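Long-range contact in aldehyde dehydrogenase 12 (Zea mays, PDB 6D97), which probably oxidises L-glutamate gamma-semialdehyde to glutamate with NAD+, the last step of proline breakdown in plants: residues Ala460-Leu474 and Val482-Thr494. Sequence-based numbering, arbitrary orientation.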
ATOM      1  N   ALA A 460      24.553  -9.628 -16.180  1.00 36.93           N
ATOM      2  CA  ALA A 460      24.320  -8.929 -14.926  1.00 43.62           C
ATOM      3  C   ALA A 460      23.512  -7.672 -15.199  1.00 38.53           C
ATOM      4  O   ALA A 460      23.742  -6.979 -16.196  1.00 32.40           O
ATOM      5  CB  ALA A 460      25.641  -8.572 -14.229  1.00 33.20           C
ATOM      6  N   HIS A 461      22.563  -7.382 -14.309  1.00 33.36           N
ATOM      7  CA  HIS A 461      21.652  -6.249 -14.459  1.00 33.67           C
ATOM      8  C   HIS A 461      21.533  -5.544 -13.105  1.00 30.87           C
ATOM      9  O   HIS A 461      20.501  -5.600 -12.437  1.00 32.80           O
ATOM     10  CB  HIS A 461      20.296  -6.711 -14.991  1.00 37.56           C
ATOM     11  CG  HIS A 461      20.381  -7.446 -16.293  1.00 35.79           C
ATOM     12  ND1 HIS A 461      20.825  -6.851 -17.453  1.00 35.14           N
ATOM     13  CD2 HIS A 461      20.095  -8.728 -16.614  1.00 27.97           C
ATOM     14  CE1 HIS A 461      20.803  -7.733 -18.435  1.00 32.73           C
ATOM     15  NE2 HIS A 461      20.361  -8.880 -17.953  1.00 34.84           N
ATOM     16  N   LEU A 462      22.615  -4.873 -12.711  1.00 31.22           N
ATOM     17  CA  LEU A 462      22.651  -4.168 -11.439  1.00 27.38           C
ATOM     18  C   LEU A 462      22.308  -2.696 -11.636  1.00 25.75           C
ATOM     19  O   LEU A 462      21.136  -2.318 -11.567  1.00 23.63           O
ATOM     20  CB  LEU A 462      24.025  -4.330 -10.783  1.00 25.76           C
ATOM     21  CG  LEU A 462      24.167  -3.910  -9.319  1.00 33.03           C
ATOM     22  CD1 LEU A 462      22.925  -4.260  -8.521  1.00 25.01           C
ATOM     23  CD2 LEU A 462      25.377  -4.589  -8.711  1.00 31.53           C
ATOM     24  N   THR A 463      23.309  -1.857 -11.885  1.00 23.26           N
ATOM     25  CA  THR A 463      23.069  -0.438 -12.086  1.00 23.95           C
ATOM     26  C   THR A 463      23.288  -0.053 -13.542  1.00 25.13           C
ATOM     27  O   THR A 463      23.896  -0.787 -14.326  1.00 26.04           O
ATOM     28  CB  THR A 463      23.958   0.421 -11.182  1.00 27.27           C
ATOM     29  OG1 THR A 463      25.330   0.254 -11.552  1.00 39.97           O
ATOM     30  CG2 THR A 463      23.779   0.020  -9.735  1.00 27.39           C
ATOM     31  N   ALA A 464      22.763   1.116 -13.890  1.00 25.39           N
ATOM     32  CA  ALA A 464      22.805   1.633 -15.249  1.00 27.50           C
ATOM     33  C   ALA A 464      22.420   3.102 -15.206  1.00 28.30           C
ATOM     34  O   ALA A 464      21.737   3.555 -14.283  1.00 26.85           O
ATOM     35  CB  ALA A 464      21.868   0.861 -16.180  1.00 24.90           C
ATOM     36  N   ALA A 465      22.866   3.838 -16.220  1.00 31.56           N
ATOM     37  CA  ALA A 465      22.578   5.259 -16.335  1.00 25.82           C
ATOM     38  C   ALA A 465      22.276   5.603 -17.784  1.00 26.05           C
ATOM     39  O   ALA A 465      22.966   5.146 -18.699  1.00 29.80           O
ATOM     40  CB  ALA A 465      23.746   6.116 -15.832  1.00 25.34           C
ATOM     41  N   ILE A 466      21.241   6.413 -17.979  1.00 25.32           N
ATOM     42  CA  ILE A 466      20.841   6.895 -19.295  1.00 28.90           C
ATOM     43  C   ILE A 466      20.917   8.413 -19.228  1.00 30.04           C
ATOM     44  O   ILE A 466      20.027   9.068 -18.671  1.00 29.32           O
ATOM     45  CB  ILE A 466      19.441   6.419 -19.693  1.00 27.43           C
ATOM     46  CG1 ILE A 466      19.276   4.933 -19.364  1.00 26.99           C
ATOM     47  CG2 ILE A 466      19.206   6.667 -21.178  1.00 30.38           C
ATOM     48  CD1 ILE A 466      17.847   4.497 -19.264  1.00 24.98           C
ATOM     49  N   VAL A 467      21.987   8.978 -19.781  1.00 28.76           N
ATOM     50  CA  VAL A 467      22.254  10.412 -19.680  1.00 28.82           C
ATOM     51  C   VAL A 467      21.563  11.076 -20.868  1.00 31.71           C
ATOM     52  O   VAL A 467      22.112  11.178 -21.966  1.00 27.94           O
ATOM     53  CB  VAL A 467      23.747  10.713 -19.629  1.00 29.54           C
ATOM     54  CG1 VAL A 467      23.975  12.210 -19.498  1.00 31.03           C
ATOM     55  CG2 VAL A 467      24.395   9.961 -18.471  1.00 32.63           C
ATOM     56  N   SER A 468      20.338  11.536 -20.630  1.00 32.79           N
ATOM     57  CA  SER A 468      19.495  12.215 -21.605  1.00 35.76           C
ATOM     58  C   SER A 468      18.282  12.758 -20.870  1.00 31.30           C
ATOM     59  O   SER A 468      17.844  12.182 -19.871  1.00 33.79           O
ATOM     60  CB  SER A 468      19.053  11.271 -22.732  1.00 38.10           C
ATOM     61  OG  SER A 468      17.989  11.829 -23.483  1.00 37.96           O
ATOM     62  N   ASN A 469      17.754  13.877 -21.363  1.00 25.35           N
ATOM     63  CA  ASN A 469      16.497  14.426 -20.868  1.00 29.41           C
ATOM     64  C   ASN A 469      15.359  14.279 -21.867  1.00 30.33           C
ATOM     65  O   ASN A 469      14.241  14.716 -21.579  1.00 29.55           O
ATOM     66  CB  ASN A 469      16.667  15.899 -20.486  1.00 29.22           C
ATOM     67  CG  ASN A 469      17.084  16.071 -19.045  1.00 28.40           C
ATOM     68  OD1 ASN A 469      17.352  15.094 -18.351  1.00 33.25           O
ATOM     69  ND2 ASN A 469      17.142  17.311 -18.585  1.00 28.84           N
ATOM     70  N   ASP A 470      15.620  13.680 -23.021  1.00 36.13           N
ATOM     71  CA  ASP A 470      14.621  13.370 -24.039  1.00 34.71           C
ATOM     72  C   ASP A 470      13.688  12.274 -23.537  1.00 31.12           C
ATOM     73  O   ASP A 470      14.129  11.127 -23.390  1.00 33.27           O
ATOM     74  CB  ASP A 470      15.334  12.933 -25.323  1.00 36.95           C
ATOM     75  CG  ASP A 470      14.385  12.690 -26.491  1.00 42.37           C
ATOM     76  OD1 ASP A 470      13.155  12.587 -26.293  1.00 49.25           O
ATOM     77  OD2 ASP A 470      14.889  12.602 -27.629  1.00 46.17           O
ATOM     78  N   PRO A 471      12.408  12.562 -23.285  1.00 34.69           N
ATOM     79  CA  PRO A 471      11.524  11.523 -22.726  1.00 26.50           C
ATOM     80  C   PRO A 471      11.262  10.357 -23.668  1.00 29.29           C
ATOM     81  O   PRO A 471      11.041   9.233 -23.199  1.00 31.33           O
ATOM     82  CB  PRO A 471      10.235  12.297 -22.411  1.00 26.52           C
ATOM     83  CG  PRO A 471      10.280  13.492 -23.297  1.00 36.70           C
ATOM     84  CD  PRO A 471      11.727  13.861 -23.414  1.00 36.18           C
ATOM     85  N   LEU A 472      11.270  10.588 -24.983  1.00 26.01           N
ATOM     86  CA  LEU A 472      11.069   9.487 -25.921  1.00 31.37           C
ATOM     87  C   LEU A 472      12.279   8.559 -25.947  1.00 30.23           C
ATOM     88  O   LEU A 472      12.128   7.338 -26.073  1.00 34.50           O
ATOM     89  CB  LEU A 472      10.775  10.029 -27.320  1.00 27.62           C
ATOM     90  CG  LEU A 472       9.661  11.072 -27.446  1.00 33.63           C
ATOM     91  CD1 LEU A 472       9.478  11.459 -28.904  1.00 29.47           C
ATOM     92  CD2 LEU A 472       8.342  10.587 -26.854  1.00 27.63           C
ATOM     93  N   PHE A 473      13.485   9.120 -25.832  1.00 28.02           N
ATOM     94  CA  PHE A 473      14.690   8.299 -25.762  1.00 29.69           C
ATOM     95  C   PHE A 473      14.745   7.535 -24.446  1.00 32.93           C
ATOM     96  O   PHE A 473      15.038   6.333 -24.423  1.00 32.12           O
ATOM     97  CB  PHE A 473      15.928   9.182 -25.930  1.00 27.54           C
ATOM     98  CG  PHE A 473      17.228   8.428 -25.917  1.00 29.80           C
ATOM     99  CD1 PHE A 473      17.720   7.854 -27.078  1.00 28.28           C
ATOM    100  CD2 PHE A 473      17.966   8.305 -24.749  1.00 28.04           C
ATOM    101  CE1 PHE A 473      18.923   7.167 -27.074  1.00 27.52           C
ATOM    102  CE2 PHE A 473      19.171   7.621 -24.737  1.00 26.30           C
ATOM    103  CZ  PHE A 473      19.650   7.052 -25.901  1.00 27.08           C
ATOM    104  N   LEU A 474      14.454   8.223 -23.338  1.00 25.37           N
ATOM    105  CA  LEU A 474      14.502   7.588 -22.025  1.00 28.09           C
ATOM    106  C   LEU A 474      13.526   6.420 -21.942  1.00 29.99           C
ATOM    107  O   LEU A 474      13.907   5.308 -21.561  1.00 28.32           O
ATOM    108  CB  LEU A 474      14.209   8.616 -20.929  1.00 25.31           C
ATOM    109  CG  LEU A 474      15.276   9.669 -20.628  1.00 34.56           C
ATOM    110  CD1 LEU A 474      14.791  10.602 -19.534  1.00 26.78           C
ATOM    111  CD2 LEU A 474      16.586   9.012 -20.219  1.00 32.53           C
ATOM    112  N   VAL A 482      16.783  -3.761 -18.279  1.00 32.75           N
ATOM    113  CA  VAL A 482      16.410  -4.566 -17.116  1.00 31.76           C
ATOM    114  C   VAL A 482      16.965  -4.008 -15.804  1.00 29.27           C
ATOM    115  O   VAL A 482      16.294  -4.084 -14.767  1.00 31.18           O
ATOM    116  CB  VAL A 482      16.865  -6.028 -17.313  1.00 36.38           C
ATOM    117  CG1 VAL A 482      16.678  -6.842 -16.039  1.00 37.80           C
ATOM    118  CG2 VAL A 482      16.114  -6.677 -18.466  1.00 35.70           C
ATOM    119  N   ASN A 483      18.169  -3.421 -15.850  1.00 24.36           N
ATOM    120  CA  ASN A 483      19.020  -3.245 -14.668  1.00 23.12           C
ATOM    121  C   ASN A 483      18.263  -2.703 -13.459  1.00 23.31           C
ATOM    122  O   ASN A 483      17.505  -1.738 -13.562  1.00 32.50           O
ATOM    123  CB  ASN A 483      20.191  -2.326 -15.010  1.00 27.37           C
ATOM    124  CG  ASN A 483      21.226  -3.013 -15.868  1.00 27.98           C
ATOM    125  OD1 ASN A 483      20.905  -3.890 -16.672  1.00 27.36           O
ATOM    126  ND2 ASN A 483      22.480  -2.632 -15.686  1.00 27.56           N
ATOM    127  N   GLY A 484      18.487  -3.339 -12.304  1.00 21.37           N
ATOM    128  CA  GLY A 484      17.591  -3.152 -11.172  1.00 20.32           C
ATOM    129  C   GLY A 484      17.671  -1.782 -10.534  1.00 22.68           C
ATOM    130  O   GLY A 484      16.770  -1.384  -9.791  1.00 26.62           O
ATOM    131  N   THR A 485      18.748  -1.047 -10.798  1.00 32.70           N
ATOM    132  CA  THR A 485      18.927   0.298 -10.247  1.00 25.05           C
ATOM    133  C   THR A 485      19.411   1.194 -11.383  1.00 31.15           C
ATOM    134  O   THR A 485      20.614   1.406 -11.558  1.00 23.58           O
ATOM    135  CB  THR A 485      19.891   0.310  -9.075  1.00 26.84           C
ATOM    136  OG1 THR A 485      19.576  -0.765  -8.182  1.00 32.83           O
ATOM    137  CG2 THR A 485      19.766   1.624  -8.335  1.00 24.76           C
ATOM    138  N   THR A 486      18.462   1.732 -12.139  1.00 24.39           N
ATOM    139  CA  THR A 486      18.748   2.509 -13.334  1.00 24.70           C
ATOM    140  C   THR A 486      18.421   3.974 -13.087  1.00 32.01           C
ATOM    141  O   THR A 486      17.321   4.302 -12.631  1.00 31.11           O
ATOM    142  CB  THR A 486      17.946   1.984 -14.524  1.00 24.53           C
ATOM    143  OG1 THR A 486      18.283   0.609 -14.754  1.00 23.79           O
ATOM    144  CG2 THR A 486      18.265   2.794 -15.768  1.00 24.66           C
ATOM    145  N   TYR A 487      19.376   4.848 -13.392  1.00 26.29           N
ATOM    146  CA  TYR A 487      19.198   6.289 -13.281  1.00 24.12           C
ATOM    147  C   TYR A 487      18.999   6.880 -14.671  1.00 24.91           C
ATOM    148  O   TYR A 487      19.657   6.468 -15.630  1.00 30.40           O
ATOM    149  CB  TYR A 487      20.400   6.944 -12.596  1.00 23.70           C
ATOM    150  CG  TYR A 487      20.703   6.427 -11.203  1.00 23.08           C
ATOM    151  CD1 TYR A 487      21.299   5.185 -11.015  1.00 26.82           C
ATOM    152  CD2 TYR A 487      20.414   7.191 -10.079  1.00 22.22           C
ATOM    153  CE1 TYR A 487      21.590   4.712  -9.751  1.00 27.61           C
ATOM    154  CE2 TYR A 487      20.694   6.722  -8.808  1.00 21.52           C
ATOM    155  CZ  TYR A 487      21.281   5.483  -8.650  1.00 28.41           C
ATOM    156  OH  TYR A 487      21.567   5.021  -7.387  1.00 36.29           O
ATOM    157  N   ALA A 488      18.089   7.847 -14.778  1.00 26.12           N
ATOM    158  CA  ALA A 488      17.712   8.413 -16.068  1.00 28.19           C
ATOM    159  C   ALA A 488      17.579   9.922 -15.945  1.00 29.28           C
ATOM    160  O   ALA A 488      16.892  10.416 -15.049  1.00 29.44           O
ATOM    161  CB  ALA A 488      16.398   7.808 -16.578  1.00 24.17           C
ATOM    162  N   GLY A 489      18.218  10.644 -16.858  1.00 30.51           N
ATOM    163  CA  GLY A 489      18.242  12.090 -16.806  1.00 24.21           C
ATOM    164  C   GLY A 489      19.630  12.588 -17.136  1.00 32.32           C
ATOM    165  O   GLY A 489      20.569  11.789 -17.189  1.00 31.42           O
ATOM    166  N   ILE A 490      19.786  13.892 -17.369  1.00 30.32           N
ATOM    167  CA  ILE A 490      21.108  14.408 -17.704  1.00 25.26           C
ATOM    168  C   ILE A 490      22.065  14.286 -16.525  1.00 25.96           C
ATOM    169  O   ILE A 490      23.285  14.271 -16.721  1.00 29.83           O
ATOM    170  CB  ILE A 490      21.014  15.864 -18.201  1.00 32.23           C
ATOM    171  CG1 ILE A 490      22.188  16.185 -19.131  1.00 40.45           C
ATOM    172  CG2 ILE A 490      20.979  16.839 -17.033  1.00 35.29           C
ATOM    173  CD1 ILE A 490      22.226  15.327 -20.392  1.00 39.83           C
ATOM    174  N   ARG A 491      21.543  14.178 -15.301  1.00 24.41           N
ATOM    175  CA  ARG A 491      22.359  13.994 -14.109  1.00 30.33           C
ATOM    176  C   ARG A 491      22.449  12.532 -13.691  1.00 33.64           C
ATOM    177  O   ARG A 491      22.812  12.243 -12.544  1.00 37.28           O
ATOM    178  CB  ARG A 491      21.812  14.845 -12.959  1.00 26.30           C
ATOM    179  CG  ARG A 491      21.828  16.342 -13.246  1.00 30.59           C
ATOM    180  CD  ARG A 491      21.247  17.149 -12.095  1.00 33.57           C
ATOM    181  NE  ARG A 491      22.068  17.077 -10.889  1.00 30.81           N
ATOM    182  CZ  ARG A 491      21.818  17.761  -9.778  1.00 31.80           C
ATOM    183  NH1 ARG A 491      20.768  18.570  -9.715  1.00 35.40           N
ATOM    184  NH2 ARG A 491      22.618  17.634  -8.728  1.00 34.52           N
ATOM    185  N   ALA A 492      22.132  11.607 -14.597  1.00 25.46           N
ATOM    186  CA  ALA A 492      22.139  10.190 -14.255  1.00 24.27           C
ATOM    187  C   ALA A 492      23.553   9.707 -13.954  1.00 32.93           C
ATOM    188  O   ALA A 492      24.527  10.140 -14.577  1.00 34.42           O
ATOM    189  CB  ALA A 492      21.532   9.363 -15.391  1.00 24.63           C
ATOM    190  N   ARG A 493      23.648   8.801 -12.987  1.00 35.16           N
ATOM    191  CA  ARG A 493      24.898   8.209 -12.539  1.00 25.00           C
ATOM    192  C   ARG A 493      24.712   6.701 -12.436  1.00 34.85           C
ATOM    193  O   ARG A 493      23.600   6.185 -12.554  1.00 32.49           O
ATOM    194  CB  ARG A 493      25.322   8.794 -11.185  1.00 24.77           C
ATOM    195  CG  ARG A 493      24.305   8.545 -10.068  1.00 29.07           C
ATOM    196  CD  ARG A 493      24.531   9.456  -8.873  1.00 28.91           C
ATOM    197  NE  ARG A 493      23.944   8.895  -7.660  1.00 36.66           N
ATOM    198  CZ  ARG A 493      22.695   9.108  -7.259  1.00 35.52           C
ATOM    199  NH1 ARG A 493      21.890   9.884  -7.971  1.00 27.02           N
ATOM    200  NH2 ARG A 493      22.254   8.544  -6.141  1.00 29.40           N
ATOM    201  N   THR A 494      25.812   5.981 -12.216  1.00 36.49           N
ATOM    202  CA  THR A 494      25.714   4.555 -11.939  1.00 33.18           C
ATOM    203  C   THR A 494      25.956   4.211 -10.476  1.00 32.62           C
ATOM    204  O   THR A 494      25.504   3.152 -10.027  1.00 32.36           O
ATOM    205  CB  THR A 494      26.701   3.755 -12.802  1.00 29.01           C
ATOM    206  OG1 THR A 494      28.044   4.026 -12.382  1.00 26.54           O
ATOM    207  CG2 THR A 494      26.547   4.120 -14.265  1.00 30.58           C
TER
HETATM  208  O   HOH W   1      24.347  -4.571 -16.853  1.00 34.55           O
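From T463 to I466 and from T485 to A488 the two strands run side by side in parallel, their axes 4.6 Å apart and 12° from alignment. The evidence is a run of backbone bonds between the two segments: T485 N to L462 O, A464 N to T485 O, Y487 N to A464 O (2.8 Å, N-H...O 170°), I466 N to Y487 O, and G489 N to I466 O.

Just before strand 485-488, the N483 side chain ties this chain to H461 and to the start of strand 463-467. Its CG lies anti to its carbonyl carbon (chi1 -74°), placing the amide across the H461 side chain at about a right angle: ND2 donates to T463 O at 2.7 Å, from above that carbonyl's plane, while OD1 accepts from H461 ND1 at 3.1 Å, in the imidazole plane. V482 CB covers one face of that ring, 4.1 Å from its centroid, a CH-pi contact; H461 NE2 bonds K94 of the second subunit. With an alanine at N483, H461 ND1 and T463 O would probably lose these partners and the imidazole could turn more easily.

At the other end N469 OD1 takes the I490 N-H at 2.9 Å, while its ND2 donates to V534 O of the second subunit; V467 CG1 meets I490 CD1 at 3.7 Å, and L474 CD2 packs on A488 CB.

Strand 463-467, helix 471-479 and strand 485-488 form a beta-alpha-beta crossover, whose last strand continues the sheet into the second subunit, as in aldehyde dehydrogenase dimers.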